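Local coordinates for protein 2-nitropropane dioxygenase (Streptomyces ansochromogenes, PDB 3BW2) that probably oxidises alkyl nitronates with molecular oxygen, using bound flavin mononucleotide in a TIM-barrel fold, at residues A192-G195 with L196-L200; A201-R204 with E205-I209; A224-A228 with A229-A233; R265-R268 with A269-G272; P291-Y294 with P295-H299. All blocks are in the same frame, centred on the assembly; numbering follows the deposited sequence.

Contact 1 of 5, residues A192-G195 with L196-L200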
loop_
_atom_site.group_PDB
_atom_site.type_symbol
_atom_site.label_atom_id
_atom_site.label_comp_id
_atom_site.label_asym_id
_atom_site.label_seq_id
_atom_site.Cartn_x
_atom_site.Cartn_y
_atom_site.Cartn_z
ATOM N N ALA A 192 10.034 2.718 -0.868
ATOM C CA ALA A 192 9.713 3.130 0.493
ATOM C C ALA A 192 8.252 3.556 0.649
ATOM O O ALA A 192 7.826 3.923 1.745
ATOM C CB ALA A 192 10.638 4.273 0.918
ATOM N N GLY A 193 7.493 3.504 -0.444
ATOM C CA GLY A 193 6.091 3.896 -0.409
ATOM C C GLY A 193 5.238 3.169 0.618
ATOM O O GLY A 193 5.263 1.943 0.708
ATOM N N ILE A 194 4.456 3.928 1.378
ATOM C CA ILE A 194 3.603 3.360 2.417
ATOM C C ILE A 194 2.141 3.161 1.993
ATOM O O ILE A 194 1.515 4.076 1.447
ATOM C CB ILE A 194 3.631 4.262 3.670
ATOM C CG1 ILE A 194 5.086 4.495 4.099
ATOM C CG2 ILE A 194 2.834 3.621 4.800
ATOM C CD1 ILE A 194 5.244 5.523 5.190
ATOM N N GLY A 195 1.604 1.967 2.251
ATOM C CA GLY A 195 0.214 1.687 1.915
ATOM C C GLY A 195 -0.674 2.684 2.633
ATOM O O GLY A 195 -0.410 3.022 3.789
ATOM N N LEU A 196 -1.728 3.153 1.969
ATOM C CA LEU A 196 -2.621 4.149 2.562
ATOM C C LEU A 196 -3.157 3.819 3.954
ATOM O O LEU A 196 -3.142 4.673 4.841
ATOM C CB LEU A 196 -3.807 4.435 1.630
ATOM C CG LEU A 196 -4.789 5.509 2.125
ATOM C CD1 LEU A 196 -4.048 6.842 2.346
ATOM C CD2 LEU A 196 -5.908 5.687 1.100
ATOM N N LEU A 197 -3.643 2.594 4.154
ATOM C CA LEU A 197 -4.199 2.218 5.453
ATOM C C LEU A 197 -3.171 2.372 6.572
ATOM O O LEU A 197 -3.511 2.723 7.706
ATOM C CB LEU A 197 -4.728 0.777 5.418
ATOM C CG LEU A 197 -5.394 0.263 6.700
ATOM C CD1 LEU A 197 -6.528 1.193 7.110
ATOM C CD2 LEU A 197 -5.923 -1.146 6.471
ATOM N N SER A 198 -1.911 2.111 6.252
ATOM C CA SER A 198 -0.858 2.232 7.243
ATOM C C SER A 198 -0.471 3.706 7.403
ATOM O O SER A 198 -0.335 4.207 8.521
ATOM C CB SER A 198 0.350 1.397 6.821
ATOM O OG SER A 198 1.331 1.393 7.838
ATOM N N LEU A 199 -0.309 4.404 6.284
ATOM C CA LEU A 199 0.052 5.819 6.328
ATOM C C LEU A 199 -0.992 6.636 7.089
ATOM O O LEU A 199 -0.649 7.513 7.888
ATOM C CB LEU A 199 0.202 6.386 4.909
ATOM C CG LEU A 199 0.477 7.896 4.837
ATOM C CD1 LEU A 199 1.786 8.224 5.565
ATOM C CD2 LEU A 199 0.545 8.342 3.384
ATOM N N LEU A 200 -2.264 6.355 6.831
ATOM C CA LEU A 200 -3.345 7.077 7.495
ATOM C C LEU A 200 -3.262 6.976 9.015
ATOM O O LEU A 200 -3.364 7.983 9.718
ATOM C CB LEU A 200 -4.703 6.560 7.016
ATOM C CG LEU A 200 -5.934 7.187 7.675
ATOM C CD1 LEU A 200 -5.881 8.709 7.552
ATOM C CD2 LEU A 200 -7.191 6.643 7.014
#
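Ile-194 and Gly-195 meet the first turn of helix 196-206, one of the helices that surround the TIM barrel. Gly-195 is the N-cap residue. Its carbonyl O accepts a nearly straight bond from Leu-199 N at 2.9 Å and a weak one from Ser-198 N at 3.0 Å. The side chain of Ile-194 then covers this turn with one branch. CG2 lies anti to the backbone N, while CG1 stands beside that N (chi1 -54°) and carries CD1 onward. CG2 therefore lies over the amide of Leu-199, 3.6 Å from its N. The same methyl is 3.8 Å from Leu-199 CB, and the two side chains cross at about a right angle. In Leu-199 the CG is anti to the backbone N (chi1 176°), and only the root of the side chain is used here, with CB also 3.6 Å from Gly-195 O. Leu-196 N is hydrogen-bonded to Glu-175 OE1. Gln-323 of the second subunit bonds Gly-193 O and Gly-195 N, so the loop leading into the helix is held across the dimer interface. Ser-198 adds its CB to the Ile-194 methyl at 3.9 Å. Its hydroxyl bonds Gln-202 NE2 one turn on, and OG passes 4.1 Å from Ile-194 CG2.

Contact 2 of 5, residues A201-R204 with E205-I209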
loop_
_atom_site.group_PDB
_atom_site.type_symbol
_atom_site.label_atom_id
_atom_site.label_comp_id
_atom_site.label_asym_id
_atom_site.label_seq_id
_atom_site.Cartn_x
_atom_site.Cartn_y
_atom_site.Cartn_z
ATOM N N ALA A 201 -3.069 5.760 9.520
ATOM C CA ALA A 201 -2.982 5.546 10.960
ATOM C C ALA A 201 -1.786 6.277 11.557
ATOM O O ALA A 201 -1.889 6.883 12.624
ATOM C CB ALA A 201 -2.890 4.048 11.264
ATOM N N GLN A 202 -0.651 6.218 10.863
ATOM C CA GLN A 202 0.567 6.878 11.323
ATOM C C GLN A 202 0.389 8.397 11.355
ATOM O O GLN A 202 0.763 9.056 12.325
ATOM C CB GLN A 202 1.746 6.530 10.406
ATOM C CG GLN A 202 2.207 5.075 10.451
ATOM C CD GLN A 202 3.377 4.816 9.511
ATOM O OE1 GLN A 202 4.440 5.427 9.638
ATOM N NE2 GLN A 202 3.183 3.913 8.560
ATOM N N VAL A 203 -0.177 8.950 10.286
ATOM C CA VAL A 203 -0.395 10.386 10.203
ATOM C C VAL A 203 -1.388 10.850 11.270
ATOM O O VAL A 203 -1.185 11.879 11.909
ATOM C CB VAL A 203 -0.908 10.792 8.802
ATOM C CG1 VAL A 203 -1.398 12.244 8.817
ATOM C CG2 VAL A 203 0.212 10.625 7.781
ATOM N N ARG A 204 -2.456 10.084 11.467
ATOM C CA ARG A 204 -3.457 10.442 12.465
ATOM C C ARG A 204 -2.849 10.569 13.867
ATOM O O ARG A 204 -3.282 11.412 14.658
ATOM C CB ARG A 204 -4.606 9.417 12.460
ATOM C CG ARG A 204 -5.658 9.605 13.562
ATOM C CD ARG A 204 -5.877 11.079 13.927
ATOM N NE ARG A 204 -6.579 11.853 12.908
ATOM C CZ ARG A 204 -6.300 13.122 12.607
ATOM N NH1 ARG A 204 -5.324 13.767 13.235
ATOM N NH2 ARG A 204 -7.017 13.756 11.691
ATOM N N GLU A 205 -1.843 9.754 14.171
ATOM C CA GLU A 205 -1.207 9.813 15.484
ATOM C C GLU A 205 -0.040 10.797 15.534
ATOM O O GLU A 205 0.468 11.113 16.613
ATOM C CB GLU A 205 -0.709 8.428 15.908
ATOM C CG GLU A 205 -1.786 7.361 15.907
ATOM C CD GLU A 205 -1.512 6.242 16.895
ATOM O OE1 GLU A 205 -0.327 5.933 17.146
ATOM O OE2 GLU A 205 -2.491 5.660 17.413
ATOM N N ALA A 206 0.380 11.280 14.371
ATOM C CA ALA A 206 1.496 12.218 14.290
ATOM C C ALA A 206 1.069 13.683 14.321
ATOM O O ALA A 206 1.835 14.546 14.748
ATOM C CB ALA A 206 2.305 11.948 13.033
ATOM N N VAL A 207 -0.143 13.973 13.854
ATOM C CA VAL A 207 -0.632 15.350 13.840
ATOM C C VAL A 207 -2.038 15.431 14.420
ATOM O O VAL A 207 -2.703 14.408 14.595
ATOM C CB VAL A 207 -0.657 15.930 12.402
ATOM C CG1 VAL A 207 0.724 15.811 11.767
ATOM C CG2 VAL A 207 -1.708 15.214 11.564
ATOM N N ASP A 208 -2.490 16.648 14.711
ATOM C CA ASP A 208 -3.820 16.844 15.272
ATOM C C ASP A 208 -4.790 17.498 14.295
ATOM O O ASP A 208 -5.972 17.638 14.598
ATOM C CB ASP A 208 -3.750 17.689 16.551
ATOM C CG ASP A 208 -2.917 17.037 17.632
ATOM O OD1 ASP A 208 -3.063 15.812 17.840
ATOM O OD2 ASP A 208 -2.124 17.750 18.282
ATOM N N ILE A 209 -4.294 17.898 13.129
ATOM C CA ILE A 209 -5.150 18.525 12.130
ATOM C C ILE A 209 -5.880 17.455 11.318
ATOM O O ILE A 209 -5.459 16.298 11.292
ATOM C CB ILE A 209 -4.333 19.421 11.187
ATOM C CG1 ILE A 209 -3.187 18.626 10.564
ATOM C CG2 ILE A 209 -3.786 20.620 11.955
ATOM C CD1 ILE A 209 -2.482 19.369 9.439
#
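Arg-204 reaches from the last turns of helix 196-206 to the carbonyl of Ile-209, folding over the helix end just before barrel strand 211-214. Its CB and CG stay near the amide of Glu-205. CG is anti to the backbone N (chi1 174°). Bends at chi2 and chi3 then turn the chain along the exit loop. CD continues the bend and carries NE to Gly-230 O, against which it packs. CZ comes 3.5 Å from Ile-209 O. NH1 and NH2 both bond that one oxygen, end-on, at 3.2 Å from NH1 and 3.0 Å from NH2. The oxygen lies in the guanidinium plane, but both nitrogens approach it from above one face of the carbonyl plane. An alanine here would probably leave Ile-209 O without its two donors and the loop after the helix less firmly tied back. Val-203 O takes two N-H groups, from Ala-206 and Val-207, as the helix runs out. Val-203 and Val-207 lie side by side and point the same way, on the side facing helix 155-163. Glu-205 turns its carboxylate to Arg-219 of the second subunit in a salt bridge. Val-207 CG2 sits 3.4 Å from Val-203 O and 4.1 Å from Val-203 CG1.

Contact 3 of 5, residues A224-A228 with A229-A233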
loop_
_atom_site.group_PDB
_atom_site.type_symbol
_atom_site.label_atom_id
_atom_site.label_comp_id
_atom_site.label_asym_id
_atom_site.label_seq_id
_atom_site.Cartn_x
_atom_site.Cartn_y
_atom_site.Cartn_z
ATOM N N ALA A 224 -15.654 4.742 3.573
ATOM C CA ALA A 224 -16.047 4.434 4.946
ATOM C C ALA A 224 -14.825 3.898 5.681
ATOM O O ALA A 224 -14.620 4.178 6.863
ATOM C CB ALA A 224 -17.160 3.386 4.958
ATOM N N ALA A 225 -14.013 3.123 4.968
ATOM C CA ALA A 225 -12.811 2.547 5.544
ATOM C C ALA A 225 -11.861 3.625 6.059
ATOM O O ALA A 225 -11.424 3.569 7.209
ATOM C CB ALA A 225 -12.098 1.668 4.509
ATOM N N VAL A 226 -11.537 4.605 5.218
ATOM C CA VAL A 226 -10.617 5.658 5.648
ATOM C C VAL A 226 -11.194 6.518 6.764
ATOM O O VAL A 226 -10.453 7.007 7.620
ATOM C CB VAL A 226 -10.178 6.568 4.470
ATOM C CG1 VAL A 226 -9.439 5.739 3.429
ATOM C CG2 VAL A 226 -11.387 7.268 3.854
ATOM N N LEU A 227 -12.510 6.706 6.761
ATOM C CA LEU A 227 -13.145 7.499 7.808
ATOM C C LEU A 227 -12.980 6.761 9.134
ATOM O O LEU A 227 -12.664 7.363 10.162
ATOM C CB LEU A 227 -14.634 7.703 7.502
ATOM C CG LEU A 227 -14.966 8.550 6.269
ATOM C CD1 LEU A 227 -16.480 8.676 6.119
ATOM C CD2 LEU A 227 -14.330 9.923 6.402
ATOM N N ALA A 228 -13.186 5.449 9.094
ATOM C CA ALA A 228 -13.054 4.613 10.280
ATOM C C ALA A 228 -11.629 4.679 10.807
ATOM O O ALA A 228 -11.400 4.578 12.011
ATOM C CB ALA A 228 -13.414 3.167 9.947
ATOM N N ALA A 229 -10.674 4.854 9.898
ATOM C CA ALA A 229 -9.268 4.919 10.274
ATOM C C ALA A 229 -8.782 6.309 10.683
ATOM O O ALA A 229 -7.590 6.502 10.923
ATOM C CB ALA A 229 -8.408 4.376 9.142
ATOM N N GLY A 230 -9.682 7.284 10.756
ATOM C CA GLY A 230 -9.263 8.614 11.175
ATOM C C GLY A 230 -9.309 9.748 10.165
ATOM O O GLY A 230 -9.060 10.903 10.528
ATOM N N ALA A 231 -9.617 9.449 8.907
ATOM C CA ALA A 231 -9.682 10.502 7.899
ATOM C C ALA A 231 -10.989 11.278 8.005
ATOM O O ALA A 231 -12.011 10.735 8.432
ATOM C CB ALA A 231 -9.550 9.907 6.498
ATOM N N ASP A 232 -10.942 12.551 7.623
ATOM C CA ASP A 232 -12.119 13.415 7.629
ATOM C C ASP A 232 -12.796 13.343 6.265
ATOM O O ASP A 232 -13.991 13.601 6.135
ATOM C CB ASP A 232 -11.721 14.867 7.916
ATOM C CG ASP A 232 -11.838 15.225 9.384
ATOM O OD1 ASP A 232 -11.369 14.440 10.230
ATOM O OD2 ASP A 232 -12.397 16.301 9.693
ATOM N N ALA A 233 -12.023 12.996 5.245
ATOM C CA ALA A 233 -12.559 12.897 3.894
ATOM C C ALA A 233 -11.661 12.024 3.047
ATOM O O ALA A 233 -10.556 11.669 3.455
ATOM C CB ALA A 233 -12.676 14.287 3.262
HETATM O O HOH W 1 -12.690 9.968 10.890
#
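Ala-231 N bonds Val-226 O at 2.9 Å, and Gly-230 N bonds Leu-227 O at 3.0 Å. These two bonds back into the last turn make the Schellman motif that ends helix 220-228. Gly-230 has a positive phi of 113°, where a CB would press on the carbonyl before it. Ala-229 N still makes a helical bond to Ala-225 O. After the turn the chain enters barrel strand 233-236.

Most side chains here are alanines. Ala-231 CB turns back to Val-226, 4.0 Å from its CB, which is the apolar contact expected across this motif. Leu-227 has CG beside its backbone N (chi1 -66°). From there CD2 comes back near the exit loop, 3.2 Å from Ala-231 O and 3.7 Å from Asp-232 O. A water donates to Leu-227 O and to Ala-231 O, at 2.7 Å from each. Val-226, Ala-229 and Ala-231 pack on Leu-200 of helix 196-206, while Ala-225 and Val-226 pack on Leu-197 of the second subunit. Val-226 O and Leu-227 O thus take amides of the exit turn, and the water links Leu-227 O to Ala-231 O, with no polar side chain used in these bonds.

Contact 4 of 5, residues R265-R268 with A269-G272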
loop_
_atom_site.group_PDB
_atom_site.type_symbol
_atom_site.label_atom_id
_atom_site.label_comp_id
_atom_site.label_asym_id
_atom_site.label_seq_id
_atom_site.Cartn_x
_atom_site.Cartn_y
_atom_site.Cartn_z
ATOM N N ARG A 265 2.748 1.011 -12.150
ATOM C CA ARG A 265 4.046 1.072 -11.503
ATOM C C ARG A 265 4.445 2.523 -11.318
ATOM O O ARG A 265 4.033 3.392 -12.088
ATOM C CB ARG A 265 5.122 0.384 -12.346
ATOM C CG ARG A 265 5.071 -1.123 -12.338
ATOM C CD ARG A 265 6.236 -1.690 -13.128
ATOM N NE ARG A 265 6.221 -3.150 -13.133
ATOM C CZ ARG A 265 6.340 -3.900 -12.043
ATOM N NH1 ARG A 265 6.483 -3.326 -10.856
ATOM N NH2 ARG A 265 6.308 -5.222 -12.139
ATOM N N LEU A 266 5.232 2.781 -10.281
ATOM C CA LEU A 266 5.732 4.122 -10.029
ATOM C C LEU A 266 6.938 4.249 -10.946
ATOM O O LEU A 266 7.751 3.327 -11.026
ATOM C CB LEU A 266 6.174 4.265 -8.576
ATOM C CG LEU A 266 5.082 4.497 -7.537
ATOM C CD1 LEU A 266 5.676 4.366 -6.142
ATOM C CD2 LEU A 266 4.471 5.874 -7.740
ATOM N N THR A 267 7.057 5.373 -11.644
ATOM C CA THR A 267 8.185 5.566 -12.545
ATOM C C THR A 267 8.542 7.035 -12.721
ATOM O O THR A 267 7.714 7.919 -12.506
ATOM C CB THR A 267 7.888 4.975 -13.946
ATOM O OG1 THR A 267 9.037 5.128 -14.786
ATOM C CG2 THR A 267 6.706 5.690 -14.593
ATOM N N ARG A 268 9.790 7.281 -13.106
ATOM C CA ARG A 268 10.270 8.635 -13.354
ATOM C C ARG A 268 10.406 8.815 -14.864
ATOM O O ARG A 268 10.831 9.865 -15.340
ATOM C CB ARG A 268 11.637 8.857 -12.692
ATOM C CG ARG A 268 11.621 8.886 -11.164
ATOM C CD ARG A 268 12.912 9.516 -10.610
ATOM N NE ARG A 268 12.938 9.569 -9.147
ATOM C CZ ARG A 268 13.181 8.526 -8.354
ATOM N NH1 ARG A 268 13.431 7.330 -8.874
ATOM N NH2 ARG A 268 13.159 8.676 -7.036
ATOM N N ALA A 269 10.026 7.784 -15.613
ATOM C CA ALA A 269 10.136 7.803 -17.071
ATOM C C ALA A 269 9.574 9.033 -17.780
ATOM O O ALA A 269 10.199 9.574 -18.686
ATOM C CB ALA A 269 9.489 6.546 -17.651
ATOM N N PHE A 270 8.397 9.481 -17.368
ATOM C CA PHE A 270 7.762 10.615 -18.025
ATOM C C PHE A 270 8.111 12.009 -17.515
ATOM O O PHE A 270 8.136 12.963 -18.294
ATOM C CB PHE A 270 6.241 10.446 -17.964
ATOM C CG PHE A 270 5.743 9.191 -18.625
ATOM C CD1 PHE A 270 5.682 9.096 -20.009
ATOM C CD2 PHE A 270 5.350 8.097 -17.859
ATOM C CE1 PHE A 270 5.237 7.929 -20.625
ATOM C CE2 PHE A 270 4.905 6.921 -18.466
ATOM C CZ PHE A 270 4.848 6.839 -19.853
ATOM N N THR A 271 8.386 12.136 -16.222
ATOM C CA THR A 271 8.639 13.458 -15.656
ATOM C C THR A 271 9.883 13.633 -14.791
ATOM O O THR A 271 10.212 14.754 -14.409
ATOM C CB THR A 271 7.434 13.893 -14.816
ATOM O OG1 THR A 271 7.350 13.058 -13.656
ATOM C CG2 THR A 271 6.141 13.742 -15.616
ATOM N N GLY A 272 10.563 12.538 -14.464
ATOM C CA GLY A 272 11.745 12.653 -13.632
ATOM C C GLY A 272 11.426 12.598 -12.149
ATOM O O GLY A 272 12.309 12.790 -11.315
HETATM O O HOH W 2 7.353 10.011 -14.087
#
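Gly-272 N bonds Arg-268 O at 2.8 Å. This closes an alpha-turn at the end of strand 264-267, within the connection that leads to the antiparallel strand 275-278. Gly-272 has a positive phi of 88°, where a CB would jam against the carbonyl O of Thr-271. A second bond shapes the start of the turn. Thr-267 OG1 accepts from Ala-269 N at 3.0 Å, with an N-H...O angle of 163°, which makes an ST turn. The hydroxyl is placed there because it lies opposite the backbone N about the CA-CB bond (chi1 -177°). Thr-267 CG2 approaches the Phe-270 ring obliquely, 4.3 Å from its CD2. A valine in place of Thr-267 would probably leave Ala-269 N without this acceptor and the chain after the strand less fixed. Thr-267 O receives a bond from a water at 2.6 Å, and the same water accepts from Thr-271 N and so links the strand end to the turn. Arg-268 runs extended from CG to NE beside Gly-272, with CD 3.4 Å from Gly-272 O. That oxygen lies at the guanidinium edge. The charged tip goes on to salt bridges from NH2 to Asp-185 and Asp-190, and Thr-271 OG1 bonds His-179 NE2. In this buried turn, a hydroxyl, a carbonyl and a water serve the backbone amides, while the arginine charge is met by carboxylates of another loop.

Contact 5 of 5, residues P291-Y294 with P295-H299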
loop_
_atom_site.group_PDB
_atom_site.type_symbol
_atom_site.label_atom_id
_atom_site.label_comp_id
_atom_site.label_asym_id
_atom_site.label_seq_id
_atom_site.Cartn_x
_atom_site.Cartn_y
_atom_site.Cartn_z
ATOM N N PRO A 291 16.160 9.270 -14.798
ATOM C CA PRO A 291 16.840 9.939 -13.687
ATOM C C PRO A 291 15.904 10.810 -12.852
ATOM O O PRO A 291 14.827 11.195 -13.305
ATOM C CB PRO A 291 17.898 10.771 -14.396
ATOM C CG PRO A 291 17.153 11.226 -15.626
ATOM C CD PRO A 291 16.437 9.961 -16.074
ATOM N N ALA A 292 16.326 11.113 -11.629
ATOM C CA ALA A 292 15.545 11.964 -10.744
ATOM C C ALA A 292 15.863 13.396 -11.155
ATOM O O ALA A 292 16.834 13.983 -10.686
ATOM C CB ALA A 292 15.945 11.723 -9.294
ATOM N N ALA A 293 15.054 13.946 -12.053
ATOM C CA ALA A 293 15.269 15.306 -12.536
ATOM C C ALA A 293 13.950 15.938 -12.958
ATOM O O ALA A 293 13.589 15.912 -14.132
ATOM C CB ALA A 293 16.245 15.290 -13.716
ATOM N N TYR A 294 13.244 16.512 -11.989
ATOM C CA TYR A 294 11.954 17.150 -12.224
ATOM C C TYR A 294 12.074 18.662 -12.032
ATOM O O TYR A 294 12.770 19.121 -11.131
ATOM C CB TYR A 294 10.923 16.591 -11.240
ATOM C CG TYR A 294 9.561 17.224 -11.363
ATOM C CD1 TYR A 294 8.628 16.739 -12.273
ATOM C CD2 TYR A 294 9.216 18.332 -10.590
ATOM C CE1 TYR A 294 7.380 17.341 -12.414
ATOM C CE2 TYR A 294 7.971 18.943 -10.721
ATOM C CZ TYR A 294 7.060 18.442 -11.633
ATOM O OH TYR A 294 5.824 19.035 -11.767
ATOM N N PRO A 295 11.384 19.459 -12.865
ATOM C CA PRO A 295 10.509 19.061 -13.969
ATOM C C PRO A 295 11.280 18.928 -15.278
ATOM O O PRO A 295 10.685 18.873 -16.354
ATOM C CB PRO A 295 9.500 20.197 -14.015
ATOM C CG PRO A 295 10.378 21.386 -13.748
ATOM C CD PRO A 295 11.268 20.908 -12.608
ATOM N N ASP A 296 12.605 18.879 -15.177
ATOM C CA ASP A 296 13.468 18.763 -16.352
ATOM C C ASP A 296 12.992 17.679 -17.317
ATOM O O ASP A 296 12.793 17.935 -18.507
ATOM C CB ASP A 296 14.903 18.459 -15.921
ATOM C CG ASP A 296 15.493 19.547 -15.034
ATOM O OD1 ASP A 296 14.929 19.807 -13.950
ATOM O OD2 ASP A 296 16.522 20.137 -15.424
ATOM N N VAL A 297 12.819 16.463 -16.804
ATOM C CA VAL A 297 12.374 15.352 -17.637
ATOM C C VAL A 297 10.971 15.608 -18.177
ATOM O O VAL A 297 10.672 15.288 -19.329
ATOM C CB VAL A 297 12.410 14.022 -16.848
ATOM C CG1 VAL A 297 11.846 12.894 -17.692
ATOM C CG2 VAL A 297 13.850 13.710 -16.446
ATOM N N HIS A 298 10.116 16.201 -17.350
ATOM C CA HIS A 298 8.759 16.515 -17.777
ATOM C C HIS A 298 8.772 17.410 -19.018
ATOM O O HIS A 298 8.024 17.172 -19.970
ATOM C CB HIS A 298 7.986 17.207 -16.651
ATOM C CG HIS A 298 6.685 17.795 -17.095
ATOM N ND1 HIS A 298 6.571 19.090 -17.554
ATOM C CD2 HIS A 298 5.451 17.249 -17.201
ATOM C CE1 HIS A 298 5.324 19.316 -17.925
ATOM N NE2 HIS A 298 4.624 18.214 -17.721
ATOM N N HIS A 299 9.617 18.439 -19.008
ATOM C CA HIS A 299 9.718 19.346 -20.153
ATOM C C HIS A 299 10.251 18.581 -21.357
ATOM O O HIS A 299 9.793 18.753 -22.488
ATOM C CB HIS A 299 10.684 20.498 -19.862
ATOM C CG HIS A 299 10.254 21.392 -18.743
ATOM N ND1 HIS A 299 8.991 21.938 -18.669
ATOM C CD2 HIS A 299 10.933 21.865 -17.672
ATOM C CE1 HIS A 299 8.911 22.710 -17.599
ATOM N NE2 HIS A 299 10.076 22.683 -16.977
#
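The start of helix 296-311 is built around a cis peptide bond between Tyr-294 and Pro-295, with Pro-295 as the N-cap residue. The cis link folds the proline back onto the tyrosine. Pro-295 CB stands over the centre of the Tyr-294 ring, 3.6 Å from the centroid and 3° off the normal, a CH-pi contact. The ring is in place because Tyr-294 CG is anti to its backbone N (chi1 178°). Pro-295 CA also lies over that face, 3.3 Å from Tyr-294 CG. The two side chains cross at about a right angle.

Before the N-cap, Ala-293 O accepts a nearly straight bond from Val-297 N at 2.8 Å, and helical bonding begins with His-299 N to Pro-295 O. Val-297 CG2 rests on the same carbonyl, 3.2 Å from Ala-293 O, and 4.0 Å from Ala-293 CB. The same methyl is 4.2 Å from Pro-291 CG. Asp-296 sends its carboxylate to Arg-107 in a salt bridge, and Tyr-294 OH bonds Tyr-44 OH. The Tyr-294 side chain lies about 8 Å from the FMN. His-298 stacks on Tyr-44 farther along the helix, while Pro-291, Ala-293 and Val-297 pack on helix 81-88, so the turn joins that helix to helix 296-311.

Overall arrangement
Contacts 1 and 2 are the two ends of helix 196-206, and contact 3 is the end of the neighbouring helix 220-228. Leu-200 joins contact 1 to contact 3. All three border the second subunit. Contacts 4 and 5 form another cluster, their centres about 9 Å apart, where Thr-271 packs on Val-297 and Tyr-294. Contact 3 lies across the chain's centre from contact 5, which no other chain touches. Contacts 1, 4 and 5 are buried. Contacts 2 and 3 are partly buried; contact 2, with exposed residues, has an arginine gripping one carbonyl with two nitrogens. Contact 3 relies on a Schellman motif and alanines, contact 4 on a hydroxyl and water, and contact 5 on an aromatic face.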